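Local coordinates for protein actibind (Aspergillus niger, PDB 3D3Z) that cleaves RNA as a T2-family ribonuclease, probably without base specificity but with a preference for adenylic acid, at residues G28-T33 with H51-D56; Q34-D39 with I230-K235; Y201-K206 with Y214-R219. All coordinates share one frame; numbering follows the deposited sequence.

From the N terminus, the chain first runs up strand 29-35, turns through a 13-residue connection and returns as strand 49-56; contact 1 closes that loop. Contact 2 starts where strand 29-35 ends and closes only at residues 230-235, near the C terminus, so it spans nearly the whole enzyme; because residues 51-56 fall inside that span, contacts 1 and 2 cross. Contact 3, a hairpin between strands 195-206 and 213-216, opens after contact 1 has closed and is nested within contact 2. Strand 29-35 lies between strands 49-56 and 195-206 in one antiparallel sheet, with backbone hydrogen bonds from Leu30 to Phe203 and from Gln32 to Tyr201. Contacts 1 and 2 both touch the bound nucleoside D3Z.

Contact 1: residues G28-T33 with H51-D56; sequences GSLLQT and HGLWPD. With D3Z (1-(5-deoxy-beta-L-xylofuranosyl)pyrimidine-2,4(1H,3H)-dione), chain E.
Residues 29-33 and 51-56 run antiparallel, their axes 4.5 Å apart at closest approach, and pair from Ser29-Asp56 to Thr33-Gly52 as two strands of the RNase T2 core sheet. A classic beta bulge marks either end: Gly28 and Ser29 face Asp56, and His51 and Gly52 face Thr33. On the face carrying Leu31, Thr33 and Trp54, the methyl CG2 of Thr33 sits squarely over the six-membered ring of Trp54, 3.5 Å from its centroid and 5° off its normal, a CH-pi contact. Leu31 crosses the same indole at about a right angle, its CD2 3.9 Å from Trp54 CE3, while its CD1 packs on the Asp56 carboxylate. The indole is also fixed from outside, with NE1 hydrogen-bonded to Glu111 and its ring stacked on His115, both predicted active-site residues. His51, predicted to be catalytic, directs its ring to the nucleoside D3Z, although the modelled closeness of the two is doubtful. On the other face, that of Leu30, Gln32, Leu53 and Pro55, Leu30 CD1 meets Leu53 CG, and helix 134-147 packs on Leu53 and Gln32. Gln32 OE1 accepts from Gln34 NE2. A bend at chi2 (-69°) carries Gln32 NE2 to Gly52 O at 3.1 Å; Thr33 N reaches that buried oxygen from the opposite face of the carbonyl plane.

Contact 2: residues Q34-D39 with I230-K235; sequences QFWDYD and IKYPPK. With D3Z (1-(5-deoxy-beta-L-xylofuranosyl)pyrimidine-2,4(1H,3H)-dione), chain E; EDO (1,2-ethanediol), chain G.
This is a side-chain contact built round one tryptophan, about 17 Å (centre to centre) from the middle of the chain, where the segment leaving strand 29-35 meets the C-terminal loop 230-235. The Trp36 indole is held on both faces and at one edge. Tyr232 presents its ring edge to one face in a T-shaped pair, planes 64° apart, with its CE1 3.5 Å from Trp36 CE2. The aliphatic chain of Lys235 passes obliquely over the opposite face, CE lying 3.7 Å from the centroid of the Trp36 six-membered ring. At the edge, Trp36 NE1 donates to Pro233 O at 2.8 Å, with the acceptor in the indole plane and the donor in the carbonyl plane, which fixes the ring's rotation. The side chain of Trp36 extends with CG anti to the backbone N (chi1 -178°), carrying the indole between these partners. Next to it, Pro233 leans its CB-CG edge over the Tyr38 ring, a CH-pi contact with CG 3.7 Å from the Tyr38 centroid and 6° off the normal.

The extended chain of Lys235 carries NZ to the rim of the indole, where it donates to a water, 3.0 Å from Lys235 NZ, that also accepts from Asp37 N and donates to Phe35 O. Beyond the two segments, the same NZ is hydrogen-bonded to the backbone carbonyls of Asp42, Pro44 and Ser47. Phe35 and Asp37 belong to the D3Z pocket. With Lys235 NZ 4.4 Å from the Trp36 six-membered-ring centroid, the cation-pi geometry is off-centre, and the indole would probably add only modestly to the stabilisation of a charge whose hydrogen-bond partners are carbonyl oxygens and a water.

Contact 3: residues Y201-K206 with Y214-R219; sequences YYFNVK and YVASER
Phe203 and Tyr214 meet edge to face in the close-packed part of this contact: the edge of Tyr214 is directed at the Phe203 ring, with planes 78° apart and centroids separated by 5.8 Å. Alongside, Val205 and Tyr214 point the same way, and the methyl CG2 of Val205 lies over the tyrosine ring, 3.7 Å from the Tyr214 centroid. CG2 is placed there by its position anti to the carbonyl carbon, while CG1 is anti to the backbone N (chi1 -179°). Leu146 of helix 134-147 touches the side chains of both Phe203 and Tyr214, and Tyr214 OH bonds to Ala209 O. These residues belong to a beta hairpin of strands 195-206 and 213-216 in the antiparallel sheet. Asn204 and Val215 form a hydrogen-bonded pair, with Asn204 N 2.8 Å from Val215 O and Val215 N 2.7 Å from Asn204 O. Past Ala216 a water bridges the backbones, accepting from Tyr202 N at 3.3 Å and donating to Ser217 O at 2.9 Å. Packing is close here too: CA and CB of Arg219 meet one face of the Tyr202 ring, the CA in a CH-pi contact offset toward the rim, whereas the arginine chain runs on to salt bridges with Glu175 and Asp222. The solvent side is looser. Glu218 is exposed, and partly exposed Lys206 and Val215 barely touch, Lys206 CD lying 4.2 Å from Val215 CG2.

Contact 1: residues G28-T33 with H51-D56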
# COMPACT_ATOMS: atom_id res chain seq x y z
N GLY A 28 0.88 10.49 9.58
CA GLY A 28 0.68 11.38 8.45
C GLY A 28 1.41 11.01 7.19
O GLY A 28 1.17 11.61 6.14
N SER A 29 2.31 10.02 7.28
CA SER A 29 2.97 9.47 6.10
C SER A 29 2.32 8.12 5.79
O SER A 29 2.42 7.17 6.58
CB SER A 29 4.50 9.31 6.31
OG SER A 29 5.05 8.72 5.15
N LEU A 30 1.64 8.06 4.66
CA LEU A 30 0.89 6.87 4.26
C LEU A 30 1.67 6.16 3.17
O LEU A 30 1.89 6.72 2.13
CB LEU A 30 -0.52 7.23 3.74
CG LEU A 30 -1.64 7.47 4.76
CD1 LEU A 30 -2.08 6.13 5.33
CD2 LEU A 30 -1.27 8.36 5.83
N LEU A 31 2.01 4.90 3.42
CA LEU A 31 2.82 4.09 2.52
C LEU A 31 1.96 3.07 1.81
O LEU A 31 1.43 2.19 2.46
CB LEU A 31 3.95 3.37 3.29
CG LEU A 31 5.11 4.20 3.85
CD1 LEU A 31 4.72 5.33 4.86
CD2 LEU A 31 6.06 3.22 4.49
N GLN A 32 1.86 3.19 0.50
CA GLN A 32 1.27 2.14 -0.32
C GLN A 32 2.42 1.21 -0.72
O GLN A 32 3.32 1.57 -1.47
CB GLN A 32 0.54 2.67 -1.54
CG GLN A 32 -0.54 1.70 -2.11
CD GLN A 32 0.02 0.43 -2.76
OE1 GLN A 32 0.59 0.46 -3.87
NE2 GLN A 32 -0.27 -0.74 -2.13
N THR A 33 2.36 -0.02 -0.20
CA THR A 33 3.49 -0.96 -0.34
C THR A 33 3.11 -2.10 -1.29
O THR A 33 1.94 -2.51 -1.36
CB THR A 33 3.93 -1.51 1.01
OG1 THR A 33 2.84 -2.21 1.62
CG2 THR A 33 4.33 -0.36 1.89
N HIS A 51 0.97 -5.31 -0.98
CA HIS A 51 1.35 -5.68 0.37
C HIS A 51 0.36 -5.02 1.36
O HIS A 51 -0.24 -5.67 2.17
CB HIS A 51 2.80 -5.27 0.64
CG HIS A 51 3.37 -5.79 1.94
ND1 HIS A 51 4.71 -5.64 2.26
CD2 HIS A 51 2.81 -6.46 2.98
CE1 HIS A 51 4.94 -6.19 3.44
NE2 HIS A 51 3.81 -6.72 3.89
N GLY A 52 0.26 -3.71 1.30
CA GLY A 52 -0.64 -2.93 2.17
C GLY A 52 -0.66 -1.42 2.01
O GLY A 52 -0.25 -0.88 0.99
N LEU A 53 -1.17 -0.78 3.05
CA LEU A 53 -1.20 0.65 3.24
C LEU A 53 -0.90 0.91 4.72
O LEU A 53 -1.62 0.42 5.57
CB LEU A 53 -2.58 1.21 2.83
CG LEU A 53 -2.75 2.75 3.01
CD1 LEU A 53 -1.82 3.57 2.04
CD2 LEU A 53 -4.26 3.11 2.80
N TRP A 54 0.18 1.62 5.00
CA TRP A 54 0.72 1.75 6.33
C TRP A 54 0.84 3.20 6.71
O TRP A 54 1.44 3.99 5.95
CB TRP A 54 2.15 1.15 6.44
CG TRP A 54 2.33 -0.23 5.93
CD1 TRP A 54 1.37 -1.21 5.77
CD2 TRP A 54 3.57 -0.82 5.56
NE1 TRP A 54 1.94 -2.36 5.24
CE2 TRP A 54 3.30 -2.15 5.13
CE3 TRP A 54 4.88 -0.35 5.51
CZ2 TRP A 54 4.30 -3.02 4.65
CZ3 TRP A 54 5.89 -1.23 5.04
CH2 TRP A 54 5.59 -2.54 4.61
N PRO A 55 0.29 3.56 7.87
CA PRO A 55 0.55 4.88 8.49
C PRO A 55 1.91 4.95 9.25
O PRO A 55 2.11 4.27 10.25
CB PRO A 55 -0.63 5.05 9.45
CG PRO A 55 -1.04 3.62 9.83
CD PRO A 55 -0.64 2.74 8.68
N ASP A 56 2.83 5.74 8.75
CA ASP A 56 4.05 5.99 9.45
C ASP A 56 3.90 7.35 10.08
O ASP A 56 3.28 8.28 9.50
CB ASP A 56 5.25 6.08 8.50
CG ASP A 56 5.90 4.72 8.15
OD1 ASP A 56 5.29 3.63 8.36
OD2 ASP A 56 7.06 4.81 7.63
N1 D3Z E . 3.79 -12.19 3.29
C2 D3Z E . 2.54 -12.83 3.11
N3 D3Z E . 2.00 -12.87 1.89
C4 D3Z E . 2.59 -12.31 0.84
C5 D3Z E . 3.80 -11.70 1.01
C6 D3Z E . 4.40 -11.64 2.26
O2 D3Z E . 1.93 -13.36 4.06
O4 D3Z E . 2.10 -12.35 -0.31
C1' D3Z E . 4.39 -12.12 4.59
C2' D3Z E . 3.25 -12.23 5.58
O2' D3Z E . 3.33 -13.48 6.29
C3' D3Z E . 3.34 -10.99 6.46
C4' D3Z E . 4.55 -10.20 5.98
O3' D3Z E . 2.18 -10.19 6.31
O4' D3Z E . 5.02 -10.84 4.78
C5' D3Z E . 4.15 -8.75 5.75

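Contact 2: residues Q34-D39 with I230-K235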
# COMPACT_ATOMS: atom_id res chain seq x y z
N GLN A 34 4.09 -2.58 -2.05
CA GLN A 34 3.89 -3.61 -3.04
C GLN A 34 4.95 -4.73 -3.01
O GLN A 34 6.06 -4.54 -2.54
CB GLN A 34 3.90 -2.94 -4.42
CG GLN A 34 2.87 -1.87 -4.60
CD GLN A 34 2.89 -1.26 -5.99
OE1 GLN A 34 3.53 -1.80 -6.92
NE2 GLN A 34 2.10 -0.20 -6.17
N PHE A 35 4.60 -5.90 -3.55
CA PHE A 35 5.51 -7.02 -3.68
C PHE A 35 5.75 -7.43 -5.12
O PHE A 35 4.85 -7.32 -5.91
CB PHE A 35 4.84 -8.25 -3.10
CG PHE A 35 4.91 -8.34 -1.63
CD1 PHE A 35 6.10 -8.12 -0.98
CD2 PHE A 35 3.79 -8.72 -0.89
CE1 PHE A 35 6.17 -8.26 0.37
CE2 PHE A 35 3.89 -8.84 0.47
CZ PHE A 35 5.07 -8.62 1.09
N TRP A 36 6.95 -7.93 -5.39
CA TRP A 36 7.26 -8.73 -6.58
C TRP A 36 7.59 -10.18 -6.09
O TRP A 36 8.71 -10.47 -5.62
CB TRP A 36 8.42 -8.07 -7.37
CG TRP A 36 8.74 -8.81 -8.61
CD1 TRP A 36 9.83 -9.65 -8.86
CD2 TRP A 36 7.96 -8.82 -9.80
NE1 TRP A 36 9.74 -10.17 -10.12
CE2 TRP A 36 8.62 -9.66 -10.73
CE3 TRP A 36 6.77 -8.18 -10.19
CZ2 TRP A 36 8.12 -9.90 -12.00
CZ3 TRP A 36 6.28 -8.41 -11.47
CH2 TRP A 36 6.95 -9.26 -12.35
N ASP A 37 6.60 -11.07 -6.13
CA ASP A 37 6.72 -12.42 -5.62
C ASP A 37 7.06 -13.32 -6.80
O ASP A 37 6.23 -13.53 -7.68
CB ASP A 37 5.42 -12.89 -4.94
CG ASP A 37 5.11 -12.18 -3.61
OD1 ASP A 37 6.01 -11.58 -2.98
OD2 ASP A 37 3.92 -12.25 -3.17
N TYR A 38 8.32 -13.80 -6.87
CA TYR A 38 8.80 -14.66 -8.00
C TYR A 38 9.08 -16.14 -7.58
O TYR A 38 8.92 -17.11 -8.39
CB TYR A 38 10.04 -13.99 -8.67
CG TYR A 38 11.14 -13.78 -7.68
CD1 TYR A 38 11.24 -12.57 -6.98
CD2 TYR A 38 11.99 -14.84 -7.33
CE1 TYR A 38 12.19 -12.40 -5.98
CE2 TYR A 38 12.97 -14.67 -6.34
CZ TYR A 38 13.07 -13.44 -5.69
OH TYR A 38 14.00 -13.31 -4.68
N ASP A 39 9.40 -16.37 -6.31
CA ASP A 39 9.61 -17.73 -5.87
C ASP A 39 9.10 -17.97 -4.46
O ASP A 39 9.84 -17.78 -3.52
CB ASP A 39 11.11 -18.13 -5.97
CG ASP A 39 11.37 -19.60 -5.58
OD1 ASP A 39 10.40 -20.35 -5.32
OD2 ASP A 39 12.56 -20.04 -5.51
N ILE A 230 21.29 -5.63 -9.90
CA ILE A 230 19.93 -6.01 -9.37
C ILE A 230 19.19 -6.92 -10.33
O ILE A 230 19.04 -6.62 -11.53
CB ILE A 230 19.05 -4.78 -9.01
CG1 ILE A 230 19.65 -4.01 -7.84
CG2 ILE A 230 17.61 -5.21 -8.59
CD1 ILE A 230 19.15 -2.50 -7.73
N LYS A 231 18.75 -8.05 -9.81
CA LYS A 231 17.98 -8.96 -10.62
C LYS A 231 16.49 -8.63 -10.51
O LYS A 231 16.02 -8.22 -9.47
CB LYS A 231 18.18 -10.40 -10.17
CG LYS A 231 19.64 -10.80 -10.07
CD LYS A 231 19.80 -12.26 -9.72
CE LYS A 231 19.53 -12.54 -8.25
NZ LYS A 231 18.94 -13.95 -8.13
N TYR A 232 15.81 -8.81 -11.63
CA TYR A 232 14.35 -8.68 -11.73
C TYR A 232 13.82 -10.03 -12.20
O TYR A 232 13.66 -10.26 -13.40
CB TYR A 232 14.02 -7.55 -12.69
CG TYR A 232 12.60 -7.00 -12.71
CD1 TYR A 232 11.60 -7.43 -11.83
CD2 TYR A 232 12.29 -5.97 -13.60
CE1 TYR A 232 10.32 -6.85 -11.88
CE2 TYR A 232 11.03 -5.40 -13.64
CZ TYR A 232 10.05 -5.85 -12.78
OH TYR A 232 8.80 -5.26 -12.87
N PRO A 233 13.67 -10.98 -11.28
CA PRO A 233 13.36 -12.35 -11.72
C PRO A 233 11.99 -12.50 -12.38
O PRO A 233 11.02 -11.88 -11.90
CB PRO A 233 13.50 -13.18 -10.45
CG PRO A 233 14.22 -12.32 -9.47
CD PRO A 233 13.88 -10.92 -9.81
N PRO A 234 11.92 -13.23 -13.52
CA PRO A 234 10.66 -13.48 -14.17
C PRO A 234 9.76 -14.37 -13.30
O PRO A 234 10.25 -15.27 -12.63
CB PRO A 234 11.06 -14.20 -15.49
CG PRO A 234 12.49 -13.89 -15.68
CD PRO A 234 13.05 -13.83 -14.29
N LYS A 235 8.46 -14.04 -13.24
CA LYS A 235 7.50 -14.90 -12.56
C LYS A 235 7.25 -16.16 -13.39
O LYS A 235 7.31 -16.09 -14.61
CB LYS A 235 6.20 -14.15 -12.27
CG LYS A 235 6.34 -12.98 -11.34
CD LYS A 235 4.96 -12.44 -10.99
CE LYS A 235 4.97 -11.45 -9.89
NZ LYS A 235 3.63 -10.84 -9.72
N1 D3Z E . 3.79 -12.19 3.29
C2 D3Z E . 2.54 -12.83 3.11
N3 D3Z E . 2.00 -12.87 1.89
C4 D3Z E . 2.59 -12.31 0.84
C5 D3Z E . 3.80 -11.70 1.01
C6 D3Z E . 4.40 -11.64 2.26
O2 D3Z E . 1.93 -13.36 4.06
O4 D3Z E . 2.10 -12.35 -0.31
C1' D3Z E . 4.39 -12.12 4.59
C2' D3Z E . 3.25 -12.23 5.58
O2' D3Z E . 3.33 -13.48 6.29
C3' D3Z E . 3.34 -10.99 6.46
C4' D3Z E . 4.55 -10.20 5.98
O3' D3Z E . 2.18 -10.19 6.31
O4' D3Z E . 5.02 -10.84 4.78
C5' D3Z E . 4.15 -8.75 5.75
C1 EDO G . 8.19 -14.32 -1.57
O1 EDO G . 7.76 -14.87 -2.82
C2 EDO G . 8.35 -15.40 -0.50
O2 EDO G . 9.50 -16.18 -0.82
O HOH W 1 3.79 -10.25 -6.79

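Contact 3: residues Y201-K206 with Y214-R219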
# COMPACT_ATOMS: atom_id res chain seq x y z
N TYR A 201 5.66 3.33 -1.73
CA TYR A 201 5.35 4.67 -2.23
C TYR A 201 4.76 5.50 -1.10
O TYR A 201 3.72 5.15 -0.55
CB TYR A 201 4.39 4.59 -3.40
CG TYR A 201 4.85 3.88 -4.65
CD1 TYR A 201 5.44 4.59 -5.71
CD2 TYR A 201 4.62 2.52 -4.84
CE1 TYR A 201 5.78 3.96 -6.89
CE2 TYR A 201 4.99 1.90 -6.01
CZ TYR A 201 5.61 2.62 -7.01
OH TYR A 201 5.96 2.04 -8.19
N TYR A 202 5.44 6.61 -0.76
CA TYR A 202 5.05 7.48 0.35
C TYR A 202 4.15 8.61 -0.13
O TYR A 202 4.26 9.10 -1.27
CB TYR A 202 6.27 8.08 1.06
CG TYR A 202 7.16 7.08 1.79
CD1 TYR A 202 7.23 7.05 3.16
CD2 TYR A 202 7.95 6.17 1.08
CE1 TYR A 202 8.04 6.11 3.84
CE2 TYR A 202 8.78 5.23 1.75
CZ TYR A 202 8.83 5.23 3.11
OH TYR A 202 9.64 4.32 3.75
N PHE A 203 3.22 8.98 0.75
CA PHE A 203 2.20 10.00 0.49
C PHE A 203 1.93 10.79 1.75
O PHE A 203 1.98 10.29 2.89
CB PHE A 203 0.87 9.37 0.09
CG PHE A 203 0.87 8.74 -1.24
CD1 PHE A 203 0.62 9.50 -2.36
CD2 PHE A 203 1.10 7.38 -1.38
CE1 PHE A 203 0.59 8.93 -3.58
CE2 PHE A 203 1.09 6.81 -2.60
CZ PHE A 203 0.83 7.58 -3.69
N ASN A 204 1.59 12.05 1.56
CA ASN A 204 0.87 12.77 2.60
C ASN A 204 -0.57 12.97 2.08
O ASN A 204 -0.83 12.84 0.87
CB ASN A 204 1.55 14.10 2.96
CG ASN A 204 3.01 13.94 3.49
OD1 ASN A 204 3.31 13.13 4.36
ND2 ASN A 204 3.88 14.76 2.97
N VAL A 205 -1.47 13.26 3.01
CA VAL A 205 -2.94 13.24 2.77
C VAL A 205 -3.60 14.56 3.20
O VAL A 205 -3.36 15.08 4.28
CB VAL A 205 -3.63 12.01 3.45
CG1 VAL A 205 -5.15 11.99 3.19
CG2 VAL A 205 -3.00 10.70 2.89
N LYS A 206 -4.44 15.08 2.30
CA LYS A 206 -5.36 16.18 2.58
C LYS A 206 -6.73 15.57 2.83
O LYS A 206 -7.29 14.94 1.94
CB LYS A 206 -5.41 17.12 1.39
CG LYS A 206 -4.08 17.80 1.07
CD LYS A 206 -4.09 18.46 -0.33
CE LYS A 206 -4.70 19.86 -0.29
NZ LYS A 206 -3.92 20.87 0.52
N TYR A 214 -4.32 12.12 -1.97
CA TYR A 214 -3.03 11.50 -1.64
C TYR A 214 -1.97 12.19 -2.49
O TYR A 214 -1.96 12.06 -3.73
CB TYR A 214 -3.06 9.97 -1.89
CG TYR A 214 -3.64 9.18 -0.76
CD1 TYR A 214 -5.02 9.20 -0.50
CD2 TYR A 214 -2.84 8.38 0.03
CE1 TYR A 214 -5.56 8.45 0.53
CE2 TYR A 214 -3.37 7.65 1.09
CZ TYR A 214 -4.73 7.68 1.31
OH TYR A 214 -5.25 6.93 2.34
N VAL A 215 -1.09 12.90 -1.82
CA VAL A 215 -0.05 13.72 -2.46
C VAL A 215 1.31 13.03 -2.30
O VAL A 215 1.75 12.81 -1.16
CB VAL A 215 -0.02 15.13 -1.82
CG1 VAL A 215 1.17 15.97 -2.29
CG2 VAL A 215 -1.34 15.85 -2.12
N ALA A 216 1.93 12.71 -3.43
CA ALA A 216 3.19 11.96 -3.49
C ALA A 216 4.22 12.69 -2.67
O ALA A 216 4.36 13.91 -2.80
CB ALA A 216 3.65 11.75 -4.93
N SER A 217 4.86 11.97 -1.74
CA SER A 217 5.82 12.57 -0.82
C SER A 217 7.15 11.83 -0.75
O SER A 217 7.32 10.73 -1.28
CB SER A 217 5.23 12.72 0.57
OG SER A 217 4.97 11.49 1.19
N GLU A 218 8.10 12.45 -0.08
CA GLU A 218 9.45 11.90 -0.03
C GLU A 218 9.56 10.63 0.85
O GLU A 218 9.05 10.57 1.98
CB GLU A 218 10.45 12.96 0.46
CG GLU A 218 11.85 12.69 0.00
CD GLU A 218 12.76 13.87 0.21
OE1 GLU A 218 12.60 14.86 -0.56
OE2 GLU A 218 13.63 13.80 1.12
N ARG A 219 10.27 9.64 0.31
CA ARG A 219 10.52 8.41 1.05
C ARG A 219 11.30 8.67 2.33
O ARG A 219 12.25 9.46 2.35
CB ARG A 219 11.21 7.37 0.16
CG ARG A 219 12.67 7.71 -0.22
CD ARG A 219 13.13 6.86 -1.34
NE ARG A 219 14.49 7.20 -1.73
CZ ARG A 219 15.15 6.60 -2.71
NH1 ARG A 219 14.59 5.60 -3.37
NH2 ARG A 219 16.40 6.98 -3.01
O HOH W 2 8.09 8.00 -2.07